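Local atomic coordinates of cupin 2, conserved barrel domain protein (Shewanella frigidimarina, PDB entry 2PFW), a protein that is of unknown function but adopts an RmlC-like cupin beta barrel of the KdgF type, which may hold a metal or small ligand in its interior. Residues Y59-F65 / P95-I101; L23-M27 / E109-E113; H52-S58 / D102-R108. All coordinates share one frame; numbering follows the deposited sequence.

Contact 1: Y59-F65 / P95-I101; sequences YVVEGEF and PTGGILI
A classic beta bulge sets Val61 and Glu62 together against Ile99, where the antiparallel strands 55-61 and 98-105 of the cupin barrel run side by side. Before the bulge the pairing is regular: Ile101 N reaches Tyr59 O at 2.9 Å, Tyr59 N answers to Ile101 O, and Val60 faces Leu100 as a non-hydrogen-bonded pair. Then Ile99 O takes two donors, Val61 N at 2.8 Å and Glu62 N at 3.2 Å. The chain turns its corner at Glu62 and passes to the other sheet, which strand 65-69 joins.

Val61 has CG1 anti to the backbone N (chi1 168°), which leaves its CG2 branch to press on Ile101 CG1 at 3.4 Å, tighter than usual van der Waals contact, while its CB meets Ile99 CG2 at 3.6 Å. Elsewhere Leu100 meets two neighbours with different atoms: its CD2 touches Val60 CG2, and its CG stands over one face of the Phe65 ring, 3.9 Å from the centroid and offset toward the rim, a CH-pi contact. The edge of that ring is turned to Ile99 N, and Phe41 meets Phe65 edge-to-face.

Past the corner, a CB on Gly63 would strike Gly97 O, and one on Gly98 would run into Phe65 CE1. Thr96 OG1 accepts from Glu64 N at 3.1 Å and donates to a lone pair of Gly97 O. Tyr59 and Ile101 pack on Ile101 and Tyr59 of the second subunit.

The corner is thus held mostly by backbone bonds, with one doubly gripped carbonyl absorbing the extra residue, glycines allowing close approach, and a threonine hydroxyl tying the two loops beyond the sheet.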
# COMPACT_ATOMS: atom_id res chain seq x y z
N TYR A 59 5.89 0.49 1.00
CA TYR A 59 5.93 1.94 1.13
C TYR A 59 6.42 2.33 2.52
O TYR A 59 5.97 1.75 3.51
CB TYR A 59 4.56 2.57 0.87
CG TYR A 59 4.58 4.08 1.00
CD1 TYR A 59 5.10 4.88 -0.00
CD2 TYR A 59 4.08 4.70 2.14
CE1 TYR A 59 5.12 6.26 0.11
CE2 TYR A 59 4.10 6.08 2.26
CZ TYR A 59 4.62 6.85 1.25
OH TYR A 59 4.63 8.22 1.38
N VAL A 60 7.33 3.30 2.61
CA VAL A 60 7.78 3.73 3.93
C VAL A 60 6.86 4.83 4.46
O VAL A 60 6.84 5.92 3.91
CB VAL A 60 9.24 4.21 3.96
CG1 VAL A 60 9.69 4.42 5.40
CG2 VAL A 60 10.17 3.23 3.26
N VAL A 61 6.10 4.50 5.51
CA VAL A 61 5.24 5.49 6.15
C VAL A 61 6.11 6.42 7.00
O VAL A 61 6.08 7.64 6.81
CB VAL A 61 4.16 4.85 7.02
CG1 VAL A 61 3.48 5.90 7.89
CG2 VAL A 61 3.14 4.13 6.14
N GLU A 62 6.90 5.86 7.92
CA GLU A 62 7.92 6.69 8.57
C GLU A 62 9.06 5.85 9.14
O GLU A 62 8.89 4.68 9.46
CB GLU A 62 7.28 7.54 9.67
CG GLU A 62 6.89 6.73 10.89
CD GLU A 62 7.04 7.52 12.18
OE1 GLU A 62 8.02 8.29 12.29
OE2 GLU A 62 6.19 7.36 13.06
N GLY A 63 10.22 6.48 9.28
CA GLY A 63 11.41 5.87 9.86
C GLY A 63 12.48 5.68 8.81
O GLY A 63 12.24 5.92 7.62
N GLU A 64 13.67 5.24 9.21
CA GLU A 64 14.75 5.02 8.26
C GLU A 64 14.92 3.51 8.04
O GLU A 64 15.11 2.77 9.00
CB GLU A 64 16.05 5.66 8.72
CG GLU A 64 16.04 7.17 8.90
CD GLU A 64 15.75 7.94 7.63
OE1 GLU A 64 16.49 7.79 6.64
OE2 GLU A 64 14.77 8.72 7.64
N PHE A 65 14.82 3.09 6.79
CA PHE A 65 14.85 1.66 6.48
C PHE A 65 16.08 1.35 5.63
O PHE A 65 16.25 1.92 4.55
CB PHE A 65 13.58 1.21 5.76
CG PHE A 65 12.44 1.00 6.75
CD1 PHE A 65 11.65 2.07 7.15
CD2 PHE A 65 12.17 -0.26 7.26
CE1 PHE A 65 10.62 1.87 8.05
CE2 PHE A 65 11.14 -0.46 8.16
CZ PHE A 65 10.36 0.61 8.55
N PRO A 95 16.72 0.84 12.12
CA PRO A 95 17.45 1.20 13.34
C PRO A 95 16.71 2.21 14.21
O PRO A 95 16.74 2.14 15.44
CB PRO A 95 18.73 1.85 12.80
CG PRO A 95 18.81 1.46 11.37
CD PRO A 95 17.39 1.30 10.90
N THR A 96 16.03 3.15 13.57
CA THR A 96 15.35 4.23 14.27
C THR A 96 13.97 3.83 14.76
O THR A 96 13.39 4.50 15.61
CB THR A 96 15.20 5.46 13.35
OG1 THR A 96 14.32 5.11 12.27
CG2 THR A 96 16.53 5.84 12.74
N GLY A 97 13.41 2.74 14.24
CA GLY A 97 11.98 2.49 14.45
C GLY A 97 11.21 3.16 13.32
O GLY A 97 11.73 4.07 12.66
N GLY A 98 9.98 2.73 13.03
CA GLY A 98 9.32 3.21 11.82
C GLY A 98 8.07 2.43 11.47
O GLY A 98 7.62 1.58 12.23
N ILE A 99 7.51 2.73 10.30
CA ILE A 99 6.28 2.09 9.83
C ILE A 99 6.34 1.83 8.33
O ILE A 99 6.73 2.69 7.54
CB ILE A 99 5.05 2.94 10.18
CG1 ILE A 99 4.85 3.12 11.68
CG2 ILE A 99 3.79 2.36 9.56
CD1 ILE A 99 4.00 4.31 12.04
N LEU A 100 5.94 0.61 7.95
CA LEU A 100 5.89 0.18 6.56
C LEU A 100 4.46 -0.21 6.16
O LEU A 100 3.72 -0.74 6.98
CB LEU A 100 6.76 -1.04 6.30
CG LEU A 100 8.25 -0.87 6.05
CD1 LEU A 100 8.87 -2.23 5.74
CD2 LEU A 100 8.53 0.12 4.94
N ILE A 101 4.10 0.03 4.91
CA ILE A 101 2.95 -0.64 4.31
C ILE A 101 3.45 -1.73 3.35
O ILE A 101 4.04 -1.41 2.33
CB ILE A 101 2.02 0.35 3.58
CG1 ILE A 101 1.69 1.61 4.39
CG2 ILE A 101 0.78 -0.38 3.09
CD1 ILE A 101 0.33 1.77 5.01

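Contact 2: L23-M27 / E109-E113; sequences LKRQM and EDFVE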
# COMPACT_ATOMS: atom_id res chain seq x y z
N LEU A 23 8.26 -6.64 15.90
CA LEU A 23 7.33 -6.33 14.82
C LEU A 23 5.88 -6.39 15.30
O LEU A 23 5.51 -7.26 16.08
CB LEU A 23 7.51 -7.30 13.65
CG LEU A 23 8.77 -7.19 12.80
CD1 LEU A 23 8.47 -7.59 11.36
CD2 LEU A 23 9.35 -5.79 12.83
N LYS A 24 5.08 -5.45 14.81
CA LYS A 24 3.64 -5.44 15.04
C LYS A 24 2.91 -5.29 13.70
O LYS A 24 3.36 -4.52 12.85
CB LYS A 24 3.22 -4.31 15.97
CG LYS A 24 3.56 -4.53 17.44
CD LYS A 24 3.02 -3.40 18.31
CE LYS A 24 4.12 -2.61 19.01
NZ LYS A 24 4.45 -1.35 18.28
N ARG A 25 1.83 -6.03 13.49
CA ARG A 25 1.21 -6.08 12.17
C ARG A 25 -0.28 -5.76 12.23
O ARG A 25 -0.97 -6.25 13.12
CB ARG A 25 1.41 -7.45 11.52
CG ARG A 25 0.88 -7.56 10.10
CD ARG A 25 1.37 -8.83 9.41
NE ARG A 25 0.82 -10.02 10.04
CZ ARG A 25 1.38 -11.20 10.22
NH1 ARG A 25 2.61 -11.46 9.80
NH2 ARG A 25 0.70 -12.16 10.84
N GLN A 26 -0.76 -4.94 11.30
CA GLN A 26 -2.18 -4.65 11.18
C GLN A 26 -2.69 -4.87 9.76
O GLN A 26 -2.13 -4.34 8.80
CB GLN A 26 -2.50 -3.22 11.60
CG GLN A 26 -3.99 -2.94 11.74
CD GLN A 26 -4.24 -1.46 11.97
OE1 GLN A 26 -3.77 -0.64 11.18
NE2 GLN A 26 -4.97 -1.13 13.03
N MSE A 27 -3.75 -5.66 9.63
CA MSE A 27 -4.41 -5.84 8.34
C MSE A 27 -5.07 -4.57 7.85
O MSE A 27 -5.83 -4.04 8.59
CB MSE A 27 -5.45 -6.97 8.45
CG MSE A 27 -6.04 -7.36 7.08
SE MSE A 27 -4.69 -8.04 5.82
CE MSE A 27 -4.03 -9.33 7.01
N GLU A 109 -1.26 -16.45 2.98
CA GLU A 109 -2.16 -17.18 3.86
C GLU A 109 -1.66 -17.16 5.30
O GLU A 109 -2.45 -17.32 6.24
CB GLU A 109 -2.38 -18.64 3.42
CG GLU A 109 -3.02 -19.45 4.54
CD GLU A 109 -3.74 -20.71 4.14
OE1 GLU A 109 -3.88 -20.97 2.93
OE2 GLU A 109 -4.19 -21.46 5.05
N ASP A 110 -0.36 -16.97 5.51
CA ASP A 110 0.18 -17.05 6.86
C ASP A 110 -0.38 -15.95 7.76
O ASP A 110 -0.26 -16.03 8.99
CB ASP A 110 1.71 -16.97 6.88
CG ASP A 110 2.37 -16.50 5.61
OD1 ASP A 110 1.92 -16.87 4.50
OD2 ASP A 110 3.36 -15.74 5.68
N PHE A 111 -1.00 -14.91 7.20
CA PHE A 111 -1.30 -13.74 8.01
C PHE A 111 -2.74 -13.72 8.51
O PHE A 111 -3.09 -12.83 9.30
CB PHE A 111 -1.05 -12.45 7.22
CG PHE A 111 0.39 -12.17 6.86
CD1 PHE A 111 1.43 -12.91 7.39
CD2 PHE A 111 0.68 -11.14 5.97
CE1 PHE A 111 2.73 -12.64 7.04
CE2 PHE A 111 1.99 -10.86 5.62
CZ PHE A 111 3.01 -11.61 6.16
N VAL A 112 -3.60 -14.65 8.08
CA VAL A 112 -5.04 -14.42 8.23
C VAL A 112 -5.66 -15.35 9.27
O VAL A 112 -6.89 -15.39 9.37
CB VAL A 112 -5.77 -14.58 6.88
CG1 VAL A 112 -7.17 -14.00 6.96
CG2 VAL A 112 -4.98 -13.91 5.76
N GLU A 113 -4.80 -16.03 10.00
CA GLU A 113 -4.99 -16.76 11.24
C GLU A 113 -6.43 -16.83 11.72
O GLU A 113 -7.02 -17.90 11.89
CB GLU A 113 -4.14 -16.12 12.35
CG GLU A 113 -3.00 -15.25 11.85
CD GLU A 113 -1.84 -16.06 11.30
OE1 GLU A 113 -2.02 -17.25 11.00
OE2 GLU A 113 -0.73 -15.49 11.17
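Arg25 and Phe111 carry most of this contact, the guanidinium lying flat over one face of the phenyl ring. The two planes are inclined by 27°, and CZ of Arg25 stands 3.8 Å from the Phe111 centroid in a cation-pi stack displaced toward the rim. NH1 of Arg25 comes down closest, 3.0 Å from Phe111 CE1, while Arg25 CD sits almost squarely over the ring, 4.2 Å from its centroid, adding a CH-pi contact. With CG anti to the backbone N (chi1 -176°), the arginine chain runs straight out from the strand and bends only at chi3 (66°), laying the planar head along the ring. The selenomethionine Met27 adds its methyl CE, 4.3 Å from Phe111 CB. A long salt bridge from Arg25 NH2 to Glu113 OE2, at 3.6 Å, is doubtful because that carboxylate is poorly placed. Replacing Arg25 by an alanine removes the cationic cover from this face of Phe111 and would probably leave the ring freer to turn. Arg25 also rests on Ile39, and Met27 and Val112 both touch Met35. This is a C-terminal tail, opened by a short 3-10 turn beginning at Glu109, folded back across a sheet of the cupin barrel.

Contact 3: H52-S58 / D102-R108; sequences HRHSQVS and DTFSPAR. With EDO (1,2-ethanediol), chain C.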
# COMPACT_ATOMS: atom_id res chain seq x y z
N HIS A 52 10.00 -15.24 -1.00
CA HIS A 52 8.67 -15.86 -1.13
C HIS A 52 8.15 -15.70 -2.55
O HIS A 52 8.64 -14.88 -3.33
CB HIS A 52 7.71 -15.29 -0.09
CG HIS A 52 7.76 -13.80 0.07
ND1 HIS A 52 7.53 -12.94 -0.97
CD2 HIS A 52 8.00 -13.01 1.15
CE1 HIS A 52 7.62 -11.69 -0.55
NE2 HIS A 52 7.91 -11.70 0.73
N ARG A 53 7.14 -16.49 -2.92
CA ARG A 53 6.62 -16.43 -4.28
C ARG A 53 5.90 -15.10 -4.53
O ARG A 53 5.99 -14.52 -5.60
CB ARG A 53 5.66 -17.59 -4.55
CG ARG A 53 4.45 -17.66 -3.64
CD ARG A 53 3.65 -18.92 -3.93
NE ARG A 53 2.38 -19.00 -3.23
CZ ARG A 53 2.17 -19.46 -2.01
NH1 ARG A 53 3.17 -19.92 -1.27
NH2 ARG A 53 0.94 -19.46 -1.50
N HIS A 54 5.18 -14.64 -3.52
CA HIS A 54 4.32 -13.47 -3.62
C HIS A 54 5.05 -12.26 -4.19
O HIS A 54 6.19 -11.96 -3.80
CB HIS A 54 3.74 -13.12 -2.25
CG HIS A 54 3.08 -14.25 -1.54
ND1 HIS A 54 3.77 -15.24 -0.88
CD2 HIS A 54 1.77 -14.55 -1.37
CE1 HIS A 54 2.93 -16.10 -0.34
NE2 HIS A 54 1.70 -15.70 -0.63
N SER A 55 4.42 -11.52 -5.11
CA SER A 55 4.96 -10.21 -5.47
C SER A 55 4.78 -9.28 -4.26
O SER A 55 3.89 -9.49 -3.44
CB SER A 55 4.29 -9.65 -6.71
OG SER A 55 4.91 -10.14 -7.89
N GLN A 56 5.64 -8.28 -4.14
CA GLN A 56 5.57 -7.41 -2.96
C GLN A 56 5.92 -5.98 -3.35
O GLN A 56 6.94 -5.74 -3.99
CB GLN A 56 6.48 -7.90 -1.84
CG GLN A 56 6.50 -7.01 -0.60
CD GLN A 56 7.53 -7.43 0.43
OE1 GLN A 56 7.81 -8.61 0.64
NE2 GLN A 56 8.11 -6.44 1.10
N VAL A 57 5.07 -5.04 -2.95
CA VAL A 57 5.42 -3.61 -3.04
C VAL A 57 5.32 -3.02 -1.64
O VAL A 57 4.39 -3.34 -0.90
CB VAL A 57 4.56 -2.86 -4.05
CG1 VAL A 57 5.06 -1.45 -4.29
CG2 VAL A 57 4.52 -3.60 -5.38
N SER A 58 6.30 -2.20 -1.27
CA SER A 58 6.39 -1.69 0.10
C SER A 58 6.56 -0.17 0.07
O SER A 58 7.26 0.37 -0.78
CB SER A 58 7.53 -2.35 0.86
OG SER A 58 7.13 -3.49 1.59
N ASP A 102 3.23 -2.98 3.72
CA ASP A 102 3.61 -4.11 2.87
C ASP A 102 2.37 -4.60 2.11
O ASP A 102 1.39 -4.95 2.78
CB ASP A 102 4.20 -5.25 3.67
CG ASP A 102 5.61 -5.06 4.17
OD1 ASP A 102 6.38 -4.24 3.63
OD2 ASP A 102 5.99 -5.75 5.14
N THR A 103 2.44 -4.62 0.79
CA THR A 103 1.39 -5.21 -0.03
C THR A 103 1.92 -6.35 -0.89
O THR A 103 3.03 -6.25 -1.42
CB THR A 103 0.74 -4.15 -0.94
OG1 THR A 103 1.50 -3.98 -2.13
CG2 THR A 103 0.75 -2.80 -0.22
N PHE A 104 1.13 -7.41 -1.00
CA PHE A 104 1.51 -8.64 -1.68
C PHE A 104 0.47 -9.08 -2.71
O PHE A 104 -0.72 -9.02 -2.41
CB PHE A 104 1.66 -9.77 -0.65
CG PHE A 104 2.64 -9.41 0.46
CD1 PHE A 104 4.00 -9.57 0.26
CD2 PHE A 104 2.17 -8.93 1.67
CE1 PHE A 104 4.90 -9.24 1.26
CE2 PHE A 104 3.07 -8.61 2.67
CZ PHE A 104 4.43 -8.76 2.46
N SER A 105 0.89 -9.53 -3.89
CA SER A 105 -0.03 -10.26 -4.75
C SER A 105 0.34 -11.76 -4.80
O SER A 105 1.55 -11.87 -5.20
CB SER A 105 -0.11 -9.75 -6.19
OG SER A 105 -1.19 -10.44 -6.82
N PRO A 106 -0.20 -12.96 -4.61
CA PRO A 106 -1.33 -13.67 -3.96
C PRO A 106 -1.45 -13.06 -2.57
O PRO A 106 -0.52 -12.35 -2.15
CB PRO A 106 -0.94 -15.13 -3.89
CG PRO A 106 0.48 -15.17 -4.32
CD PRO A 106 0.61 -14.05 -5.30
N ALA A 107 -2.53 -13.31 -1.84
CA ALA A 107 -2.50 -13.05 -0.40
C ALA A 107 -1.45 -13.93 0.26
O ALA A 107 -1.09 -14.98 -0.29
CB ALA A 107 -3.86 -13.29 0.23
N ARG A 108 -0.95 -13.52 1.42
CA ARG A 108 -0.14 -14.38 2.27
C ARG A 108 -1.04 -15.15 3.22
O ARG A 108 -1.56 -14.58 4.19
CB ARG A 108 0.88 -13.56 3.06
CG ARG A 108 1.90 -12.82 2.22
CD ARG A 108 3.10 -13.71 1.93
NE ARG A 108 3.86 -14.01 3.14
CZ ARG A 108 4.84 -13.28 3.64
NH1 ARG A 108 5.23 -12.15 3.07
NH2 ARG A 108 5.46 -13.66 4.75
C1 EDO C . 8.70 -6.30 4.71
O1 EDO C . 9.07 -5.39 3.68
C2 EDO C . 8.86 -5.62 6.06
O2 EDO C . 7.95 -6.21 7.00
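Ser55 to Ser58 pair in antiparallel register with Ser105 to Asp102 through backbone hydrogen bonds: Ser55 and Ser105 bond reciprocally, as do Val57 and Thr103. Val57 O accepts twice, from Thr103 N at 2.9 Å and from Thr103 OG1 at 3.2 Å, the hydroxyl tilted from the carbonyl plane. On the face bearing Ser55, Val57, Thr103 and Ser105, these side chains pack on Leu34 of the second subunit.

Gln56, Ser58, Asp102 and Phe104 point from the other face into the cupin barrel, where His52 meets Gln56 and His90; in related cupins such a pocket commonly holds a metal, though none is modelled here. Phe104 turns its edge toward the face of His52, the planes 83° apart. Gln56 runs extended beside Phe104, its CG anti to N (chi1 177°), with OE1 3.0 Å from Phe104 CE1 and accepting a weak bond from His52 NE2.

Over the centre of the His54 ring stands Arg108 CD, 3.3 Å from the centroid, a CH-pi contact; His54 ND1 is buried without a partner. A salt bridge draws the arginine head to Asp110.

Gln56 NE2 bonds weakly to a 1,2-ethanediol, probably from the crystallisation liquor.

Overall arrangement
Contacts 1 and 3 are successive lengths of one strand pair, 55-61 with 98-105, their centres about 18 Å apart and meeting where Ile101 passes close to Ser58. Contact 3 is the buried one and adds polar and aromatic groups, some of them facing the barrel interior; contact 1, partly buried, reaches the bulged corner at the sheet's other end, with aliphatic packing and glycines. Both also touch the second subunit. Contact 2 lies at the surface, where cation-pi stacking replaces strand bonding and the C-terminal tail meets strand 23-31 of the same sheet. It joins contact 3 through packing of Phe111 on Phe104 and the Arg108-Asp110 salt bridge, but does not touch contact 1.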